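Local coordinates for protein butyryl-CoA dehydrogenase (Marinomonas mediterranea, PDB 6CXT) that belongs to the acyl-CoA dehydrogenase family of flavoproteins and carries a bound flavin-adenine dinucleotide, at residues V310-A322 and D367-L379. Sequence-based numbering, arbitrary orientation.
Sequences VDNTKAVAMSKLA and DIQRELICNRLGL. With FAD (flavin-adenine dinucleotide), chain D.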
loop_
_atom_site.group_PDB
_atom_site.type_symbol
_atom_site.label_atom_id
_atom_site.label_comp_id
_atom_site.label_asym_id
_atom_site.label_seq_id
_atom_site.Cartn_x
_atom_site.Cartn_y
_atom_site.Cartn_z
ATOM N N VAL B 310 31.113 -6.721 11.508
ATOM C CA VAL B 310 30.922 -5.373 10.962
ATOM C C VAL B 310 29.701 -4.880 11.750
ATOM O O VAL B 310 29.138 -5.647 12.537
ATOM C CB VAL B 310 30.687 -5.406 9.431
ATOM C CG1 VAL B 310 31.963 -5.860 8.707
ATOM C CG2 VAL B 310 29.498 -6.313 9.065
ATOM N N ASP B 311 29.295 -3.625 11.608
ATOM C CA ASP B 311 28.091 -3.216 12.324
ATOM C C ASP B 311 26.980 -3.865 11.472
ATOM O O ASP B 311 26.823 -3.491 10.306
ATOM C CB ASP B 311 27.923 -1.689 12.365
ATOM C CG ASP B 311 26.659 -1.264 13.098
ATOM O OD1 ASP B 311 25.861 -2.161 13.445
ATOM O OD2 ASP B 311 26.467 -0.051 13.345
ATOM N N ASN B 312 26.306 -4.885 12.007
ATOM C CA ASN B 312 25.182 -5.514 11.265
ATOM C C ASN B 312 23.800 -5.044 11.691
ATOM O O ASN B 312 22.831 -5.699 11.383
ATOM C CB ASN B 312 25.227 -7.014 11.418
ATOM C CG ASN B 312 25.240 -7.412 12.870
ATOM O OD1 ASN B 312 26.322 -7.558 13.481
ATOM N ND2 ASN B 312 24.077 -7.529 13.455
ATOM N N THR B 313 23.709 -3.934 12.395
ATOM C CA THR B 313 22.478 -3.482 12.984
ATOM C C THR B 313 21.455 -3.110 11.902
ATOM O O THR B 313 20.243 -3.432 12.047
ATOM C CB THR B 313 22.724 -2.266 13.903
ATOM O OG1 THR B 313 23.532 -2.698 14.996
ATOM C CG2 THR B 313 21.416 -1.736 14.478
ATOM N N LYS B 314 21.909 -2.408 10.848
ATOM C CA LYS B 314 20.977 -2.038 9.744
ATOM C C LYS B 314 20.324 -3.277 9.135
ATOM O O LYS B 314 19.101 -3.313 9.017
ATOM C CB LYS B 314 21.720 -1.259 8.654
ATOM C CG LYS B 314 20.796 -0.655 7.559
ATOM C CD LYS B 314 21.639 0.184 6.588
ATOM C CE LYS B 314 22.458 -0.760 5.704
ATOM N NZ LYS B 314 23.197 0.087 4.775
ATOM N N ALA B 315 21.125 -4.292 8.788
ATOM C CA ALA B 315 20.596 -5.499 8.173
ATOM C C ALA B 315 19.623 -6.211 9.098
ATOM O O ALA B 315 18.616 -6.798 8.630
ATOM C CB ALA B 315 21.705 -6.462 7.781
ATOM N N VAL B 316 19.947 -6.232 10.401
ATOM C CA VAL B 316 19.064 -6.899 11.377
ATOM C C VAL B 316 17.751 -6.143 11.546
ATOM O O VAL B 316 16.651 -6.743 11.582
ATOM C CB VAL B 316 19.807 -7.139 12.742
ATOM C CG1 VAL B 316 18.801 -7.524 13.845
ATOM C CG2 VAL B 316 20.821 -8.261 12.572
ATOM N N ALA B 317 17.832 -4.828 11.651
ATOM C CA ALA B 317 16.616 -4.067 11.781
ATOM C C ALA B 317 15.753 -4.208 10.471
ATOM O O ALA B 317 14.523 -4.295 10.567
ATOM C CB ALA B 317 16.933 -2.596 12.031
ATOM N N MET B 318 16.388 -4.178 9.288
ATOM C CA MET B 318 15.617 -4.363 8.051
ATOM C C MET B 318 14.935 -5.738 8.037
ATOM O O MET B 318 13.775 -5.849 7.615
ATOM C CB MET B 318 16.524 -4.200 6.820
ATOM C CG MET B 318 16.976 -2.751 6.633
ATOM S SD MET B 318 17.808 -2.676 5.020
ATOM C CE MET B 318 17.917 -0.882 4.917
ATOM N N SER B 319 15.628 -6.776 8.472
ATOM C CA SER B 319 15.086 -8.114 8.471
ATOM C C SER B 319 13.929 -8.248 9.417
ATOM O O SER B 319 12.855 -8.817 9.053
ATOM C CB SER B 319 16.191 -9.090 8.832
ATOM O OG SER B 319 15.723 -10.411 8.912
ATOM N N LYS B 320 14.112 -7.719 10.649
ATOM C CA LYS B 320 13.045 -7.779 11.685
ATOM C C LYS B 320 11.782 -7.089 11.106
ATOM O O LYS B 320 10.638 -7.594 11.214
ATOM C CB LYS B 320 13.501 -6.994 12.956
ATOM C CG LYS B 320 12.631 -7.221 14.190
ATOM C CD LYS B 320 11.288 -6.495 14.187
ATOM C CE LYS B 320 10.724 -6.405 15.596
ATOM N NZ LYS B 320 9.366 -5.757 15.723
ATOM N N LEU B 321 11.993 -5.891 10.562
ATOM C CA LEU B 321 10.877 -5.102 9.999
ATOM C C LEU B 321 10.211 -5.882 8.838
ATOM O O LEU B 321 8.999 -6.034 8.828
ATOM C CB LEU B 321 11.419 -3.756 9.491
ATOM C CG LEU B 321 10.427 -2.799 8.827
ATOM C CD1 LEU B 321 9.356 -2.427 9.843
ATOM C CD2 LEU B 321 11.203 -1.559 8.279
ATOM N N ALA B 322 11.000 -6.335 7.886
ATOM C CA ALA B 322 10.433 -6.963 6.686
ATOM C C ALA B 322 9.699 -8.251 7.089
ATOM O O ALA B 322 8.604 -8.515 6.559
ATOM C CB ALA B 322 11.525 -7.267 5.675
ATOM N N ASP B 367 8.212 1.131 13.969
ATOM C CA ASP B 367 8.681 2.539 13.950
ATOM C C ASP B 367 10.095 2.642 14.483
ATOM O O ASP B 367 10.877 3.416 13.945
ATOM C CB ASP B 367 7.739 3.429 14.746
ATOM C CG ASP B 367 6.300 3.353 14.216
ATOM O OD1 ASP B 367 6.131 3.376 12.950
ATOM O OD2 ASP B 367 5.360 3.257 15.035
ATOM N N ILE B 368 10.420 1.842 15.527
ATOM C CA ILE B 368 11.773 1.861 16.099
ATOM C C ILE B 368 12.778 1.231 15.159
ATOM O O ILE B 368 13.912 1.704 14.980
ATOM C CB ILE B 368 11.754 1.141 17.474
ATOM C CG1 ILE B 368 11.047 1.991 18.516
ATOM C CG2 ILE B 368 13.144 0.673 17.938
ATOM C CD1 ILE B 368 11.214 3.487 18.486
ATOM N N GLN B 369 12.373 0.142 14.492
ATOM C CA GLN B 369 13.272 -0.426 13.469
ATOM C C GLN B 369 13.610 0.636 12.411
ATOM O O GLN B 369 14.755 0.695 11.956
ATOM C CB GLN B 369 12.662 -1.693 12.781
ATOM C CG GLN B 369 12.231 -2.800 13.752
ATOM C CD GLN B 369 13.371 -3.238 14.727
ATOM O OE1 GLN B 369 14.534 -3.431 14.342
ATOM N NE2 GLN B 369 13.017 -3.400 15.976
ATOM N N ARG B 370 12.634 1.427 11.991
ATOM C CA ARG B 370 12.952 2.454 10.993
ATOM C C ARG B 370 13.852 3.541 11.587
ATOM O O ARG B 370 14.722 4.039 10.879
ATOM C CB ARG B 370 11.703 3.087 10.421
ATOM C CG ARG B 370 10.988 2.019 9.504
ATOM C CD ARG B 370 9.883 2.766 8.691
ATOM N NE ARG B 370 9.112 1.749 7.915
ATOM C CZ ARG B 370 7.987 1.134 8.334
ATOM N NH1 ARG B 370 7.453 1.387 9.539
ATOM N NH2 ARG B 370 7.422 0.193 7.544
ATOM N N GLU B 371 13.645 3.876 12.861
ATOM C CA GLU B 371 14.615 4.763 13.531
ATOM C C GLU B 371 16.034 4.236 13.455
ATOM O O GLU B 371 16.958 4.994 13.125
ATOM C CB GLU B 371 14.228 5.067 14.993
ATOM C CG GLU B 371 13.050 5.981 15.064
ATOM C CD GLU B 371 13.391 7.375 14.574
ATOM O OE1 GLU B 371 14.037 8.147 15.293
ATOM O OE2 GLU B 371 13.025 7.733 13.458
ATOM N N LEU B 372 16.218 2.958 13.764
ATOM C CA LEU B 372 17.526 2.364 13.667
ATOM C C LEU B 372 18.053 2.319 12.248
ATOM O O LEU B 372 19.216 2.593 11.995
ATOM C CB LEU B 372 17.496 0.922 14.182
ATOM C CG LEU B 372 17.296 0.935 15.714
ATOM C CD1 LEU B 372 16.650 -0.384 16.203
ATOM C CD2 LEU B 372 18.688 1.195 16.314
ATOM N N ILE B 373 17.202 1.910 11.304
ATOM C CA ILE B 373 17.663 1.933 9.901
ATOM C C ILE B 373 18.136 3.356 9.482
ATOM O O ILE B 373 19.202 3.468 8.869
ATOM C CB ILE B 373 16.509 1.423 8.976
ATOM C CG1 ILE B 373 16.251 -0.080 9.260
ATOM C CG2 ILE B 373 16.874 1.628 7.490
ATOM C CD1 ILE B 373 14.820 -0.547 8.877
ATOM N N CYS B 374 17.334 4.372 9.758
ATOM C CA CYS B 374 17.631 5.754 9.405
ATOM C C CYS B 374 18.987 6.151 10.008
ATOM O O CYS B 374 19.839 6.712 9.304
ATOM C CB CYS B 374 16.594 6.718 9.990
ATOM S SG CYS B 374 15.014 6.580 9.096
ATOM N N ASN B 375 19.191 5.768 11.276
ATOM C CA ASN B 375 20.461 6.068 11.926
ATOM C C ASN B 375 21.644 5.396 11.216
ATOM O O ASN B 375 22.651 6.076 10.889
ATOM C CB ASN B 375 20.378 5.679 13.413
ATOM C CG ASN B 375 21.715 5.865 14.130
ATOM O OD1 ASN B 375 22.469 4.914 14.257
ATOM N ND2 ASN B 375 22.029 7.107 14.519
ATOM N N ARG B 376 21.529 4.092 10.910
ATOM C CA ARG B 376 22.571 3.402 10.191
ATOM C C ARG B 376 22.758 3.857 8.751
ATOM O O ARG B 376 23.828 3.666 8.184
ATOM C CB ARG B 376 22.410 1.860 10.260
ATOM C CG ARG B 376 22.514 1.277 11.652
ATOM C CD ARG B 376 23.788 1.799 12.383
ATOM N NE ARG B 376 24.054 1.083 13.641
ATOM C CZ ARG B 376 23.436 1.241 14.818
ATOM N NH1 ARG B 376 22.431 2.101 14.991
ATOM N NH2 ARG B 376 23.847 0.488 15.865
ATOM N N LEU B 377 21.745 4.485 8.159
ATOM C CA LEU B 377 21.922 5.090 6.831
ATOM C C LEU B 377 22.665 6.415 6.958
ATOM O O LEU B 377 23.086 6.984 5.951
ATOM C CB LEU B 377 20.552 5.326 6.158
ATOM C CG LEU B 377 19.784 4.052 5.740
ATOM C CD1 LEU B 377 18.399 4.470 5.151
ATOM C CD2 LEU B 377 20.521 3.283 4.640
ATOM N N GLY B 378 22.796 6.924 8.184
ATOM C CA GLY B 378 23.524 8.178 8.397
ATOM C C GLY B 378 22.626 9.398 8.416
ATOM O O GLY B 378 23.134 10.532 8.360
ATOM N N LEU B 379 21.292 9.200 8.488
ATOM C CA LEU B 379 20.363 10.307 8.589
ATOM C C LEU B 379 20.463 11.007 9.918
ATOM O O LEU B 379 20.414 10.350 10.975
ATOM C CB LEU B 379 18.870 9.882 8.338
ATOM C CG LEU B 379 18.603 9.501 6.838
ATOM C CD1 LEU B 379 17.336 8.625 6.722
ATOM C CD2 LEU B 379 18.505 10.716 5.910
HETATM P PA FAD D . 5.160 2.792 23.143
HETATM O O1A FAD D . 6.675 2.793 23.207
HETATM O O2A FAD D . 4.252 3.537 24.107
HETATM O O5B FAD D . 4.743 3.143 21.609
HETATM C C5B FAD D . 3.379 3.433 21.224
HETATM C C4B FAD D . 3.468 3.908 19.759
HETATM O O4B FAD D . 4.337 5.067 19.671
HETATM C C3B FAD D . 4.065 2.825 18.867
HETATM O O3B FAD D . 3.404 3.003 17.607
HETATM C C2B FAD D . 5.530 3.288 18.708
HETATM O O2B FAD D . 6.189 2.762 17.529
HETATM C C1B FAD D . 5.380 4.839 18.739
HETATM N N9A FAD D . 6.679 5.434 19.116
HETATM C C8A FAD D . 7.274 5.416 20.339
HETATM N N7A FAD D . 8.529 5.984 20.257
HETATM C C5A FAD D . 8.741 6.348 18.962
HETATM C C6A FAD D . 9.815 7.000 18.167
HETATM N N6A FAD D . 11.014 7.376 18.736
HETATM N N1A FAD D . 9.585 7.180 16.831
HETATM C C2A FAD D . 8.421 6.798 16.202
HETATM N N3A FAD D . 7.406 6.224 16.886
HETATM C C4A FAD D . 7.505 5.973 18.221
HETATM N N1 FAD D . 9.333 -6.290 26.879
HETATM C C2 FAD D . 10.307 -6.876 27.665
HETATM O O2 FAD D . 11.027 -6.085 28.334
HETATM N N3 FAD D . 10.502 -8.223 27.753
HETATM C C4 FAD D . 9.693 -9.084 27.103
HETATM O O4 FAD D . 9.881 -10.297 27.204
HETATM C C4X FAD D . 8.597 -8.527 26.237
HETATM N N5 FAD D . 7.717 -9.307 25.570
HETATM C C5X FAD D . 6.684 -8.802 24.841
HETATM C C6 FAD D . 5.812 -9.714 24.187
HETATM C C7 FAD D . 4.723 -9.211 23.444
HETATM C C7M FAD D . 3.781 -10.187 22.786
HETATM C C8 FAD D . 4.499 -7.759 23.339
HETATM C C8M FAD D . 3.359 -7.223 22.539
HETATM C C9 FAD D . 5.380 -6.847 23.958
HETATM C C9A FAD D . 6.473 -7.343 24.705
HETATM N N10 FAD D . 7.382 -6.471 25.385
HETATM C C10 FAD D . 8.447 -7.051 26.159
HETATM C "C1'" FAD D . 7.230 -5.024 25.340
HETATM C "C2'" FAD D . 7.664 -4.513 23.946
HETATM O "O2'" FAD D . 9.083 -4.579 23.721
HETATM C "C3'" FAD D . 7.080 -3.124 23.746
HETATM O "O3'" FAD D . 5.649 -3.291 23.681
HETATM C "C4'" FAD D . 7.631 -2.262 22.597
HETATM O "O4'" FAD D . 9.021 -1.889 22.866
HETATM C "C5'" FAD D . 6.810 -0.976 22.423
HETATM O "O5'" FAD D . 6.704 -0.342 23.704
HETATM P P FAD D . 5.289 0.124 24.211
HETATM O O1P FAD D . 5.435 0.826 25.565
HETATM O O2P FAD D . 4.261 -0.991 24.190
HETATM O O3P FAD D . 4.746 1.233 23.187
HETATM O O HOH W 1 24.324 2.659 5.628
#
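In the C-terminal helical domain of this acyl-CoA dehydrogenase fold, helix 313-322 and helix 367-377 pack nearly antiparallel, their axes 8.8 Å apart at closest approach with 150° between their directions, and Ile-373 is set as a knob among Lys-314, Ala-317, Met-318 and Leu-321. Ile-373 CG1 lies 3.8 Å from Ala-317 CB, while CG2 reaches Met-318 CE and CD1 meets Leu-321 CD2. The small Ala-317 also takes Gln-369 OE1 against its CB at 3.4 Å; that oxygen is buried without a polar partner in the model, whereas Gln-369 NE2 is bonded to Gly-364 O. Lys-320 crosses the bent Gln-369 chain at about a right angle, and its NZ goes on to backbone carbonyls that include Gly-364 O.

Where helix 313-322 starts, an Asx turn shapes the polar end of the contact: Asp-311 OD1 accepts from both Thr-313 N and Thr-313 OG1. Asp-311 OD2 receives Arg-376 NE at 2.7 Å in a hydrogen-bonded salt bridge, met on the syn side but 23° out of the carboxylate plane, the two planar groups turned 62° apart. The Thr-313 rotamer that keeps OG1 beside its backbone N, where it donates to Asp-311 OD1, turns CG2 over the Arg-376 guanidinium, 3.5 Å above its centre. Beside it the aliphatic parts of Lys-314 and Arg-376 run past each other in opposite directions, and a water links Lys-314 NZ to Arg-376 O, close to the Schellman motif at Gly-378.

At the other end, Leu-321 covers part of one face of the Arg-370 guanidinium, whose NE pairs with Asp-287 of a second subunit. On helix 367-377, Asp-367 OD2 accepts a 2.7 Å hydrogen bond from FAD O2B, and Leu-372, which touches Ala-317, also lines the FK4 pocket.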